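Local structure of membrane-bound lysozyme inhibitor of C-type lysozyme (Pseudomonas aeruginosa, 3F6Z) at residues Y72-K77 with A81-D86; F56-S61 with A65-G70; S20-C25 with K30-Y35. The protein specifically inhibits C-type lysozymes, as a lipoprotein of the bacterial outer membrane built around a small antiparallel beta barrel. All coordinates share one frame; numbering follows the deposited sequence.

Contact 1 of 3, residues Y72-K77 with A81-D86; sequences YIWWTK and ATLYGD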
loop_
_atom_site.group_PDB
_atom_site.type_symbol
_atom_site.label_atom_id
_atom_site.label_comp_id
_atom_site.label_asym_id
_atom_site.label_seq_id
_atom_site.Cartn_x
_atom_site.Cartn_y
_atom_site.Cartn_z
ATOM N N TYR B 72 3.743 4.587 -6.254
ATOM C CA TYR B 72 2.836 4.084 -7.280
ATOM C C TYR B 72 2.034 2.844 -6.912
ATOM O O TYR B 72 2.413 2.057 -6.037
ATOM C CB TYR B 72 3.622 3.747 -8.550
ATOM C CG TYR B 72 4.291 4.917 -9.229
ATOM C CD1 TYR B 72 3.565 5.781 -10.053
ATOM C CD2 TYR B 72 5.660 5.144 -9.073
ATOM C CE1 TYR B 72 4.187 6.845 -10.710
ATOM C CE2 TYR B 72 6.295 6.202 -9.719
ATOM C CZ TYR B 72 5.555 7.050 -10.536
ATOM O OH TYR B 72 6.185 8.102 -11.159
ATOM N N ILE B 73 0.922 2.686 -7.621
ATOM C CA ILE B 73 0.052 1.531 -7.491
ATOM C C ILE B 73 -0.245 1.134 -8.939
ATOM O O ILE B 73 -0.646 1.966 -9.753
ATOM C CB ILE B 73 -1.287 1.858 -6.775
ATOM C CG1 ILE B 73 -1.046 2.189 -5.294
ATOM C CG2 ILE B 73 -2.236 0.670 -6.892
ATOM C CD1 ILE B 73 -0.528 1.018 -4.456
ATOM N N TRP B 74 0.009 -0.125 -9.267
ATOM C CA TRP B 74 -0.257 -0.651 -10.598
ATOM C C TRP B 74 -1.356 -1.684 -10.365
ATOM O O TRP B 74 -1.121 -2.739 -9.774
ATOM C CB TRP B 74 1.002 -1.303 -11.171
ATOM C CG TRP B 74 0.808 -1.956 -12.519
ATOM C CD1 TRP B 74 0.854 -3.294 -12.796
ATOM C CD2 TRP B 74 0.584 -1.297 -13.771
ATOM N NE1 TRP B 74 0.678 -3.507 -14.142
ATOM C CE2 TRP B 74 0.509 -2.298 -14.764
ATOM C CE3 TRP B 74 0.441 0.043 -14.150
ATOM C CZ2 TRP B 74 0.299 -2.001 -16.119
ATOM C CZ3 TRP B 74 0.232 0.339 -15.499
ATOM C CH2 TRP B 74 0.163 -0.682 -16.464
ATOM N N TRP B 75 -2.562 -1.363 -10.815
ATOM C CA TRP B 75 -3.721 -2.232 -10.607
ATOM C C TRP B 75 -4.291 -2.726 -11.937
ATOM O O TRP B 75 -4.806 -1.945 -12.732
ATOM C CB TRP B 75 -4.782 -1.443 -9.847
ATOM C CG TRP B 75 -5.717 -2.248 -9.006
ATOM C CD1 TRP B 75 -6.081 -3.559 -9.185
ATOM C CD2 TRP B 75 -6.487 -1.764 -7.900
ATOM N NE1 TRP B 75 -7.031 -3.912 -8.256
ATOM C CE2 TRP B 75 -7.300 -2.829 -7.457
ATOM C CE3 TRP B 75 -6.570 -0.526 -7.241
ATOM C CZ2 TRP B 75 -8.191 -2.698 -6.383
ATOM C CZ3 TRP B 75 -7.454 -0.394 -6.173
ATOM C CH2 TRP B 75 -8.254 -1.478 -5.756
ATOM N N THR B 76 -4.212 -4.032 -12.167
ATOM C CA THR B 76 -4.710 -4.603 -13.408
ATOM C C THR B 76 -6.028 -5.340 -13.221
ATOM O O THR B 76 -6.304 -5.896 -12.160
ATOM C CB THR B 76 -3.685 -5.580 -14.010
ATOM O OG1 THR B 76 -3.677 -6.800 -13.251
ATOM C CG2 THR B 76 -2.288 -4.956 -13.972
ATOM N N LYS B 77 -6.831 -5.332 -14.276
ATOM C CA LYS B 77 -8.132 -5.988 -14.306
ATOM C C LYS B 77 -8.249 -6.505 -15.740
ATOM O O LYS B 77 -8.506 -5.740 -16.668
ATOM C CB LYS B 77 -9.229 -4.959 -14.002
ATOM C CG LYS B 77 -10.658 -5.471 -14.085
ATOM C CD LYS B 77 -10.983 -6.470 -12.993
ATOM C CE LYS B 77 -12.442 -6.903 -13.097
ATOM N NZ LYS B 77 -12.885 -7.735 -11.945
ATOM N N ALA B 81 -5.470 -1.813 -17.152
ATOM C CA ALA B 81 -4.631 -1.483 -16.005
ATOM C C ALA B 81 -4.713 0.001 -15.676
ATOM O O ALA B 81 -5.120 0.813 -16.509
ATOM C CB ALA B 81 -3.203 -1.873 -16.278
ATOM N N THR B 82 -4.353 0.349 -14.448
ATOM C CA THR B 82 -4.366 1.734 -14.014
ATOM C C THR B 82 -3.114 1.995 -13.182
ATOM O O THR B 82 -2.796 1.227 -12.260
ATOM C CB THR B 82 -5.594 2.047 -13.153
ATOM O OG1 THR B 82 -6.789 1.695 -13.866
ATOM C CG2 THR B 82 -5.631 3.537 -12.817
ATOM N N LEU B 83 -2.392 3.061 -13.519
ATOM C CA LEU B 83 -1.184 3.429 -12.785
ATOM C C LEU B 83 -1.487 4.672 -11.967
ATOM O O LEU B 83 -1.759 5.731 -12.529
ATOM C CB LEU B 83 -0.025 3.719 -13.746
ATOM C CG LEU B 83 1.268 4.172 -13.061
ATOM C CD1 LEU B 83 1.970 2.970 -12.421
ATOM C CD2 LEU B 83 2.183 4.842 -14.069
ATOM N N TYR B 84 -1.458 4.541 -10.644
ATOM C CA TYR B 84 -1.735 5.674 -9.765
ATOM C C TYR B 84 -0.422 6.160 -9.182
ATOM O O TYR B 84 0.436 5.351 -8.841
ATOM C CB TYR B 84 -2.641 5.260 -8.607
ATOM C CG TYR B 84 -3.899 4.521 -8.998
ATOM C CD1 TYR B 84 -5.124 5.188 -9.113
ATOM C CD2 TYR B 84 -3.873 3.147 -9.216
ATOM C CE1 TYR B 84 -6.290 4.492 -9.431
ATOM C CE2 TYR B 84 -5.025 2.449 -9.532
ATOM C CZ TYR B 84 -6.229 3.121 -9.636
ATOM O OH TYR B 84 -7.363 2.406 -9.929
ATOM N N GLY B 85 -0.270 7.474 -9.058
ATOM C CA GLY B 85 0.946 8.025 -8.492
ATOM C C GLY B 85 1.648 8.988 -9.421
ATOM O O GLY B 85 1.514 8.888 -10.641
ATOM N N ASP B 86 2.398 9.924 -8.846
ATOM C CA ASP B 86 3.141 10.908 -9.631
ATOM C C ASP B 86 4.625 10.825 -9.309
ATOM O O ASP B 86 5.026 10.996 -8.155
ATOM C CB ASP B 86 2.638 12.324 -9.330
ATOM C CG ASP B 86 1.249 12.578 -9.881
ATOM O OD1 ASP B 86 1.091 12.557 -11.122
ATOM O OD2 ASP B 86 0.313 12.794 -9.079
#
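With chi1 at 176°, W74 has CG anti to its own N, which swings the indole across the neighbouring strand until A81 CB lies over one face of the six-membered ring, 3.9 Å from its centroid, in a CH-pi contact. L83 CB meets the same ring in plane at the edge, 3.7 Å from W74 CE3, so face and edge are taken by alternate residues of 81-86. Y84 has CG anti to its carbonyl carbon (chi1 -51°), and its ring lies on the other side of the sheet, where CD2 packs on I73 CG2 at 3.8 Å and the CE2 edge faces W75 CB at 3.9 Å.

Four backbone bonds set the antiparallel register. The straightest is W75 N to T82 O, 3.0 Å with 176° at the hydrogen; Y84 N to I73 O spans 2.8 Å. At the open end of the ladder the Y72 ring runs beside G85, with CE1 3.4 Å from G85 O. K77, inferred to act directly in lysozyme inhibition, ends the first strand.

The two strands form a barrel hairpin: W74 NE1 bonds Y35 OH of strand 30-38, strand 65-69 flanks 72-77, and strand 96-100 lies beyond strand 80-84.

Contact 2 of 3, residues F56-S61 with A65-G70; sequences FSNVIS and AKYAAG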
loop_
_atom_site.group_PDB
_atom_site.type_symbol
_atom_site.label_atom_id
_atom_site.label_comp_id
_atom_site.label_asym_id
_atom_site.label_seq_id
_atom_site.Cartn_x
_atom_site.Cartn_y
_atom_site.Cartn_z
ATOM N N PHE B 56 7.194 -4.047 -8.468
ATOM C CA PHE B 56 5.979 -3.942 -7.660
ATOM C C PHE B 56 5.631 -5.286 -7.034
ATOM O O PHE B 56 5.829 -6.333 -7.647
ATOM C CB PHE B 56 4.783 -3.512 -8.511
ATOM C CG PHE B 56 4.842 -2.096 -9.002
ATOM C CD1 PHE B 56 5.833 -1.690 -9.895
ATOM C CD2 PHE B 56 3.864 -1.176 -8.608
ATOM C CE1 PHE B 56 5.853 -0.394 -10.396
ATOM C CE2 PHE B 56 3.869 0.130 -9.102
ATOM C CZ PHE B 56 4.867 0.526 -10.000
ATOM N N SER B 57 5.100 -5.253 -5.818
ATOM C CA SER B 57 4.700 -6.481 -5.147
ATOM C C SER B 57 3.173 -6.503 -5.023
ATOM O O SER B 57 2.543 -5.501 -4.694
ATOM C CB SER B 57 5.345 -6.576 -3.763
ATOM O OG SER B 57 4.945 -7.768 -3.115
ATOM N N ASN B 58 2.587 -7.655 -5.303
ATOM C CA ASN B 58 1.147 -7.818 -5.236
ATOM C C ASN B 58 0.637 -7.628 -3.807
ATOM O O ASN B 58 1.164 -8.232 -2.864
ATOM C CB ASN B 58 0.778 -9.209 -5.754
ATOM C CG ASN B 58 -0.707 -9.462 -5.745
ATOM O OD1 ASN B 58 -1.474 -8.791 -6.436
ATOM N ND2 ASN B 58 -1.125 -10.439 -4.958
ATOM N N VAL B 59 -0.374 -6.775 -3.652
ATOM C CA VAL B 59 -0.968 -6.511 -2.345
ATOM C C VAL B 59 -2.458 -6.871 -2.371
ATOM O O VAL B 59 -3.079 -6.941 -3.434
ATOM C CB VAL B 59 -0.789 -5.021 -1.925
ATOM C CG1 VAL B 59 0.681 -4.724 -1.681
ATOM C CG2 VAL B 59 -1.337 -4.094 -3.011
ATOM N N ILE B 60 -3.027 -7.085 -1.193
ATOM C CA ILE B 60 -4.423 -7.480 -1.065
ATOM C C ILE B 60 -5.440 -6.495 -1.636
ATOM O O ILE B 60 -5.310 -5.283 -1.490
ATOM C CB ILE B 60 -4.776 -7.762 0.418
ATOM C CG1 ILE B 60 -6.109 -8.521 0.514
ATOM C CG2 ILE B 60 -4.853 -6.447 1.194
ATOM C CD1 ILE B 60 -6.374 -9.177 1.886
ATOM N N SER B 61 -6.450 -7.042 -2.302
ATOM C CA SER B 61 -7.533 -6.247 -2.876
ATOM C C SER B 61 -8.744 -7.160 -3.024
ATOM O O SER B 61 -8.634 -8.382 -2.862
ATOM C CB SER B 61 -7.143 -5.685 -4.249
ATOM O OG SER B 61 -7.070 -6.708 -5.229
ATOM N N ALA B 65 -5.782 -7.336 -9.933
ATOM C CA ALA B 65 -4.456 -7.647 -9.410
ATOM C C ALA B 65 -3.810 -6.310 -9.086
ATOM O O ALA B 65 -3.411 -5.562 -9.979
ATOM C CB ALA B 65 -3.631 -8.404 -10.449
ATOM N N LYS B 66 -3.741 -6.007 -7.798
ATOM C CA LYS B 66 -3.163 -4.754 -7.328
ATOM C C LYS B 66 -1.711 -4.961 -6.900
ATOM O O LYS B 66 -1.405 -5.901 -6.161
ATOM C CB LYS B 66 -3.994 -4.225 -6.159
ATOM C CG LYS B 66 -3.575 -2.855 -5.636
ATOM C CD LYS B 66 -4.486 -2.440 -4.487
ATOM C CE LYS B 66 -4.023 -1.159 -3.821
ATOM N NZ LYS B 66 -4.814 -0.914 -2.587
ATOM N N TYR B 67 -0.832 -4.071 -7.361
ATOM C CA TYR B 67 0.597 -4.135 -7.056
ATOM C C TYR B 67 1.082 -2.783 -6.524
ATOM O O TYR B 67 0.620 -1.729 -6.975
ATOM C CB TYR B 67 1.398 -4.480 -8.322
ATOM C CG TYR B 67 1.000 -5.766 -9.029
ATOM C CD1 TYR B 67 1.679 -6.962 -8.780
ATOM C CD2 TYR B 67 -0.012 -5.774 -9.992
ATOM C CE1 TYR B 67 1.365 -8.137 -9.484
ATOM C CE2 TYR B 67 -0.334 -6.936 -10.701
ATOM C CZ TYR B 67 0.362 -8.114 -10.444
ATOM O OH TYR B 67 0.073 -9.261 -11.159
ATOM N N ALA B 68 2.041 -2.813 -5.598
ATOM C CA ALA B 68 2.555 -1.586 -5.007
ATOM C C ALA B 68 4.076 -1.450 -5.032
ATOM O O ALA B 68 4.807 -2.435 -4.926
ATOM C CB ALA B 68 2.053 -1.466 -3.567
ATOM N N ALA B 69 4.538 -0.213 -5.167
ATOM C CA ALA B 69 5.963 0.111 -5.175
ATOM C C ALA B 69 6.130 1.626 -5.165
ATOM O O ALA B 69 5.402 2.339 -5.862
ATOM C CB ALA B 69 6.657 -0.492 -6.410
ATOM N N GLY B 70 7.086 2.111 -4.375
ATOM C CA GLY B 70 7.331 3.541 -4.299
ATOM C C GLY B 70 6.052 4.292 -4.001
ATOM O O GLY B 70 5.306 3.915 -3.092
HETATM O O HOH W 1 -4.496 -7.724 -5.597
HETATM O O HOH W 2 -3.916 -3.258 -0.500
HETATM O O HOH W 3 -6.910 -2.897 -1.527
#
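K66 lays CG to CE across V59 CG2. Its CB is 4.0 Å from S61 CB; CG, set anti to the backbone N (chi1 -175°), packs on V59 CG2 at 3.7 Å, and the extended chain carries CD and CE past the same methyl. At the tip, K66 NZ donates to two waters, at 3.1 Å and, more loosely, 3.3 Å, and each of these in turn donates to I60 O. A third water accepts from K66 N, lies 2.7 Å from V59 O, to which it can donate, and is hydrogen-bonded to S61 OG, which is also bonded to S63 O.

At the other end of the hairpin the contact is apolar. A69 CB stands above the centre of the F56 ring, 3.6 Å from its centroid and only 14° off the normal, a CH-pi contact, while F56 CB meets Y67 CB at 3.5 Å. Between the two ends, S57 and A68 form a hydrogen-bonded antiparallel pair, and V59 N donates to K66 O at 2.8 Å. The directions of strands 56-59 and 65-69 are at 135°, well short of exactly antiparallel, as they approach the turn that bears S63, inferred to act directly in lysozyme inhibition.

The chemistry thus grades from a ring faced by the A69 methyl to a cationic, hydrated end: one water bridges K66 N and V59 O in place of a direct bond, two more join NZ to I60 O, and the ammonium group probably polarises them.

Contact 3 of 3, residues S20-C25 with K30-Y35; sequences SVDYKC and KFTVQY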
loop_
_atom_site.group_PDB
_atom_site.type_symbol
_atom_site.label_atom_id
_atom_site.label_comp_id
_atom_site.label_asym_id
_atom_site.label_seq_id
_atom_site.Cartn_x
_atom_site.Cartn_y
_atom_site.Cartn_z
ATOM N N SER B 20 5.573 -11.463 -20.253
ATOM C CA SER B 20 5.812 -10.068 -20.611
ATOM C C SER B 20 4.593 -9.550 -21.355
ATOM O O SER B 20 4.094 -10.201 -22.268
ATOM C CB SER B 20 7.044 -9.940 -21.505
ATOM O OG SER B 20 8.216 -10.299 -20.803
ATOM N N VAL B 21 4.110 -8.377 -20.967
ATOM C CA VAL B 21 2.937 -7.813 -21.613
ATOM C C VAL B 21 3.184 -6.369 -22.039
ATOM O O VAL B 21 3.713 -5.565 -21.264
ATOM C CB VAL B 21 1.705 -7.874 -20.669
ATOM C CG1 VAL B 21 0.467 -7.361 -21.387
ATOM C CG2 VAL B 21 1.488 -9.312 -20.190
ATOM N N ASP B 22 2.805 -6.049 -23.274
ATOM C CA ASP B 22 2.979 -4.698 -23.789
ATOM C C ASP B 22 1.702 -3.907 -23.565
ATOM O O ASP B 22 0.605 -4.429 -23.749
ATOM C CB ASP B 22 3.303 -4.721 -25.285
ATOM C CG ASP B 22 4.397 -5.712 -25.629
ATOM O OD1 ASP B 22 5.453 -5.700 -24.964
ATOM O OD2 ASP B 22 4.198 -6.504 -26.571
ATOM N N TYR B 23 1.852 -2.649 -23.164
ATOM C CA TYR B 23 0.712 -1.779 -22.903
ATOM C C TYR B 23 0.863 -0.451 -23.619
ATOM O O TYR B 23 1.935 -0.101 -24.119
ATOM C CB TYR B 23 0.589 -1.450 -21.404
ATOM C CG TYR B 23 0.171 -2.583 -20.498
ATOM C CD1 TYR B 23 -1.161 -2.733 -20.099
ATOM C CD2 TYR B 23 1.111 -3.497 -20.022
ATOM C CE1 TYR B 23 -1.540 -3.766 -19.248
ATOM C CE2 TYR B 23 0.743 -4.539 -19.177
ATOM C CZ TYR B 23 -0.580 -4.671 -18.795
ATOM O OH TYR B 23 -0.933 -5.733 -17.991
ATOM N N LYS B 24 -0.234 0.294 -23.629
ATOM C CA LYS B 24 -0.288 1.625 -24.203
ATOM C C LYS B 24 -1.273 2.329 -23.296
ATOM O O LYS B 24 -2.379 1.836 -23.070
ATOM C CB LYS B 24 -0.808 1.609 -25.641
ATOM C CG LYS B 24 -0.946 3.015 -26.221
ATOM C CD LYS B 24 -1.062 2.991 -27.725
ATOM C CE LYS B 24 -1.105 4.399 -28.285
ATOM N NZ LYS B 24 -1.053 4.386 -29.775
ATOM N N CYS B 25 -0.863 3.468 -22.759
ATOM C CA CYS B 25 -1.716 4.210 -21.846
ATOM C C CYS B 25 -2.314 5.444 -22.494
ATOM O O CYS B 25 -1.893 5.864 -23.574
ATOM C CB CYS B 25 -0.921 4.594 -20.595
ATOM S SG CYS B 25 -0.074 3.169 -19.825
ATOM N N LYS B 30 4.059 3.961 -23.958
ATOM C CA LYS B 30 4.004 2.582 -24.408
ATOM C C LYS B 30 5.199 1.870 -23.782
ATOM O O LYS B 30 6.348 2.278 -23.965
ATOM C CB LYS B 30 4.086 2.512 -25.933
ATOM C CG LYS B 30 3.075 3.392 -26.641
ATOM C CD LYS B 30 2.905 2.998 -28.104
ATOM C CE LYS B 30 1.932 3.937 -28.802
ATOM N NZ LYS B 30 1.500 3.442 -30.142
ATOM N N PHE B 31 4.920 0.811 -23.030
ATOM C CA PHE B 31 5.972 0.060 -22.362
ATOM C C PHE B 31 5.594 -1.396 -22.216
ATOM O O PHE B 31 4.520 -1.812 -22.625
ATOM C CB PHE B 31 6.239 0.648 -20.981
ATOM C CG PHE B 31 4.994 0.904 -20.186
ATOM C CD1 PHE B 31 4.303 2.102 -20.325
ATOM C CD2 PHE B 31 4.491 -0.064 -19.321
ATOM C CE1 PHE B 31 3.117 2.338 -19.610
ATOM C CE2 PHE B 31 3.310 0.162 -18.607
ATOM C CZ PHE B 31 2.624 1.368 -18.754
ATOM N N THR B 32 6.495 -2.161 -21.616
ATOM C CA THR B 32 6.296 -3.585 -21.401
ATOM C C THR B 32 6.502 -3.916 -19.935
ATOM O O THR B 32 7.436 -3.427 -19.307
ATOM C CB THR B 32 7.295 -4.416 -22.229
ATOM O OG1 THR B 32 7.134 -4.105 -23.619
ATOM C CG2 THR B 32 7.061 -5.910 -22.009
ATOM N N VAL B 33 5.627 -4.763 -19.403
ATOM C CA VAL B 33 5.691 -5.167 -18.008
ATOM C C VAL B 33 6.007 -6.650 -17.890
ATOM O O VAL B 33 5.589 -7.453 -18.724
ATOM C CB VAL B 33 4.337 -4.896 -17.299
ATOM C CG1 VAL B 33 4.325 -5.530 -15.906
ATOM C CG2 VAL B 33 4.089 -3.397 -17.202
ATOM N N GLN B 34 6.754 -7.021 -16.859
ATOM C CA GLN B 34 7.052 -8.427 -16.661
ATOM C C GLN B 34 6.328 -8.896 -15.410
ATOM O O GLN B 34 6.487 -8.321 -14.332
ATOM C CB GLN B 34 8.556 -8.680 -16.510
ATOM C CG GLN B 34 8.877 -10.167 -16.446
ATOM C CD GLN B 34 10.357 -10.468 -16.356
ATOM O OE1 GLN B 34 11.012 -10.159 -15.361
ATOM N NE2 GLN B 34 10.895 -11.081 -17.405
ATOM N N TYR B 35 5.518 -9.933 -15.559
ATOM C CA TYR B 35 4.783 -10.476 -14.434
ATOM C C TYR B 35 5.452 -11.750 -13.962
ATOM O O TYR B 35 5.856 -12.585 -14.773
ATOM C CB TYR B 35 3.328 -10.748 -14.836
ATOM C CG TYR B 35 2.554 -9.481 -15.108
ATOM C CD1 TYR B 35 2.200 -8.628 -14.064
ATOM C CD2 TYR B 35 2.220 -9.107 -16.410
ATOM C CE1 TYR B 35 1.536 -7.432 -14.304
ATOM C CE2 TYR B 35 1.552 -7.906 -16.664
ATOM C CZ TYR B 35 1.216 -7.077 -15.604
ATOM O OH TYR B 35 0.576 -5.890 -15.833
#
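The F31 ring takes Y23 CB over one face, receives V33 CG2 of its own strand in plane at its edge, and is approached obliquely by C25 SG. The sulfur lies 3.3 Å from F31 CE1 and 4.4 Å from the ring centroid, 70° off the normal, so it sits well away from the centre of the face. Chi1 of 47° places F31 CG between its backbone N and carbonyl carbon, and from there the ring leans toward the partner strand and the C25 sulfur. The Y35 ring has V33 CG1 over one face, near the rim, and V21 CG2 in plane at the edge, 3.8 Å from CE2. The Y23 and Y35 side chains come from opposite directions to join at their hydroxyls: Y35 OH donates to Y23 OH at 2.6 Å, with Y23 OH near the plane of the Y35 ring. V33 CG2 also packs on Y23 CE2 at 4.0 Å.

On the face carrying S20, D22 and K24 the chemistry is polar. T32 OG1 donates to D22 OD1 at 2.7 Å, on the anti side of the carboxylate and 19° out of its plane. K24 and K30 run side by side, which brings like charges together and should be unfavourable; the modelled 2.7 Å between K24 NZ and K30 NZ is doubtfully short.

Backbone pairing is regular around V21 and V33, but the bond from F31 N to Y23 O is weak, so the ladder slackens toward the turn.

The Y23 ring meets W74 edge-to-face. The buried face thus combines aromatic packing with a short chain of hydrogen bonds, W74 NE1 to Y35 OH to Y23 OH; the C25-C98 disulfide ties strand 16-25 to strand 96-100, and the exposed face carries charged and hydroxyl groups.

How the contacts relate
Each contact pairs the two strands of an antiparallel hairpin in one barrel, the three in series along the chain. Contact 2 is the buried one, enclosed partly by a second subunit and by another protein's chain; contacts 1 and 3 mix buried residues with exposed ones. Contacts 1 and 2 are sheet neighbours, with W74 O 2.8 Å from Y67 N. Contacts 2 and 3 lie on opposite sides of the chain's centre, yet Y67 OH touches Y35 CD1, and W74 joins contacts 1 and 3 through the interior. Contact 1 pairs a backbone ladder with aromatic packing on both faces; contact 3 shares the aromatic chemistry and adds a disulfide, while water bridging marks contact 2. The inferred inhibitory residues lie in contact 1 and beside contact 2.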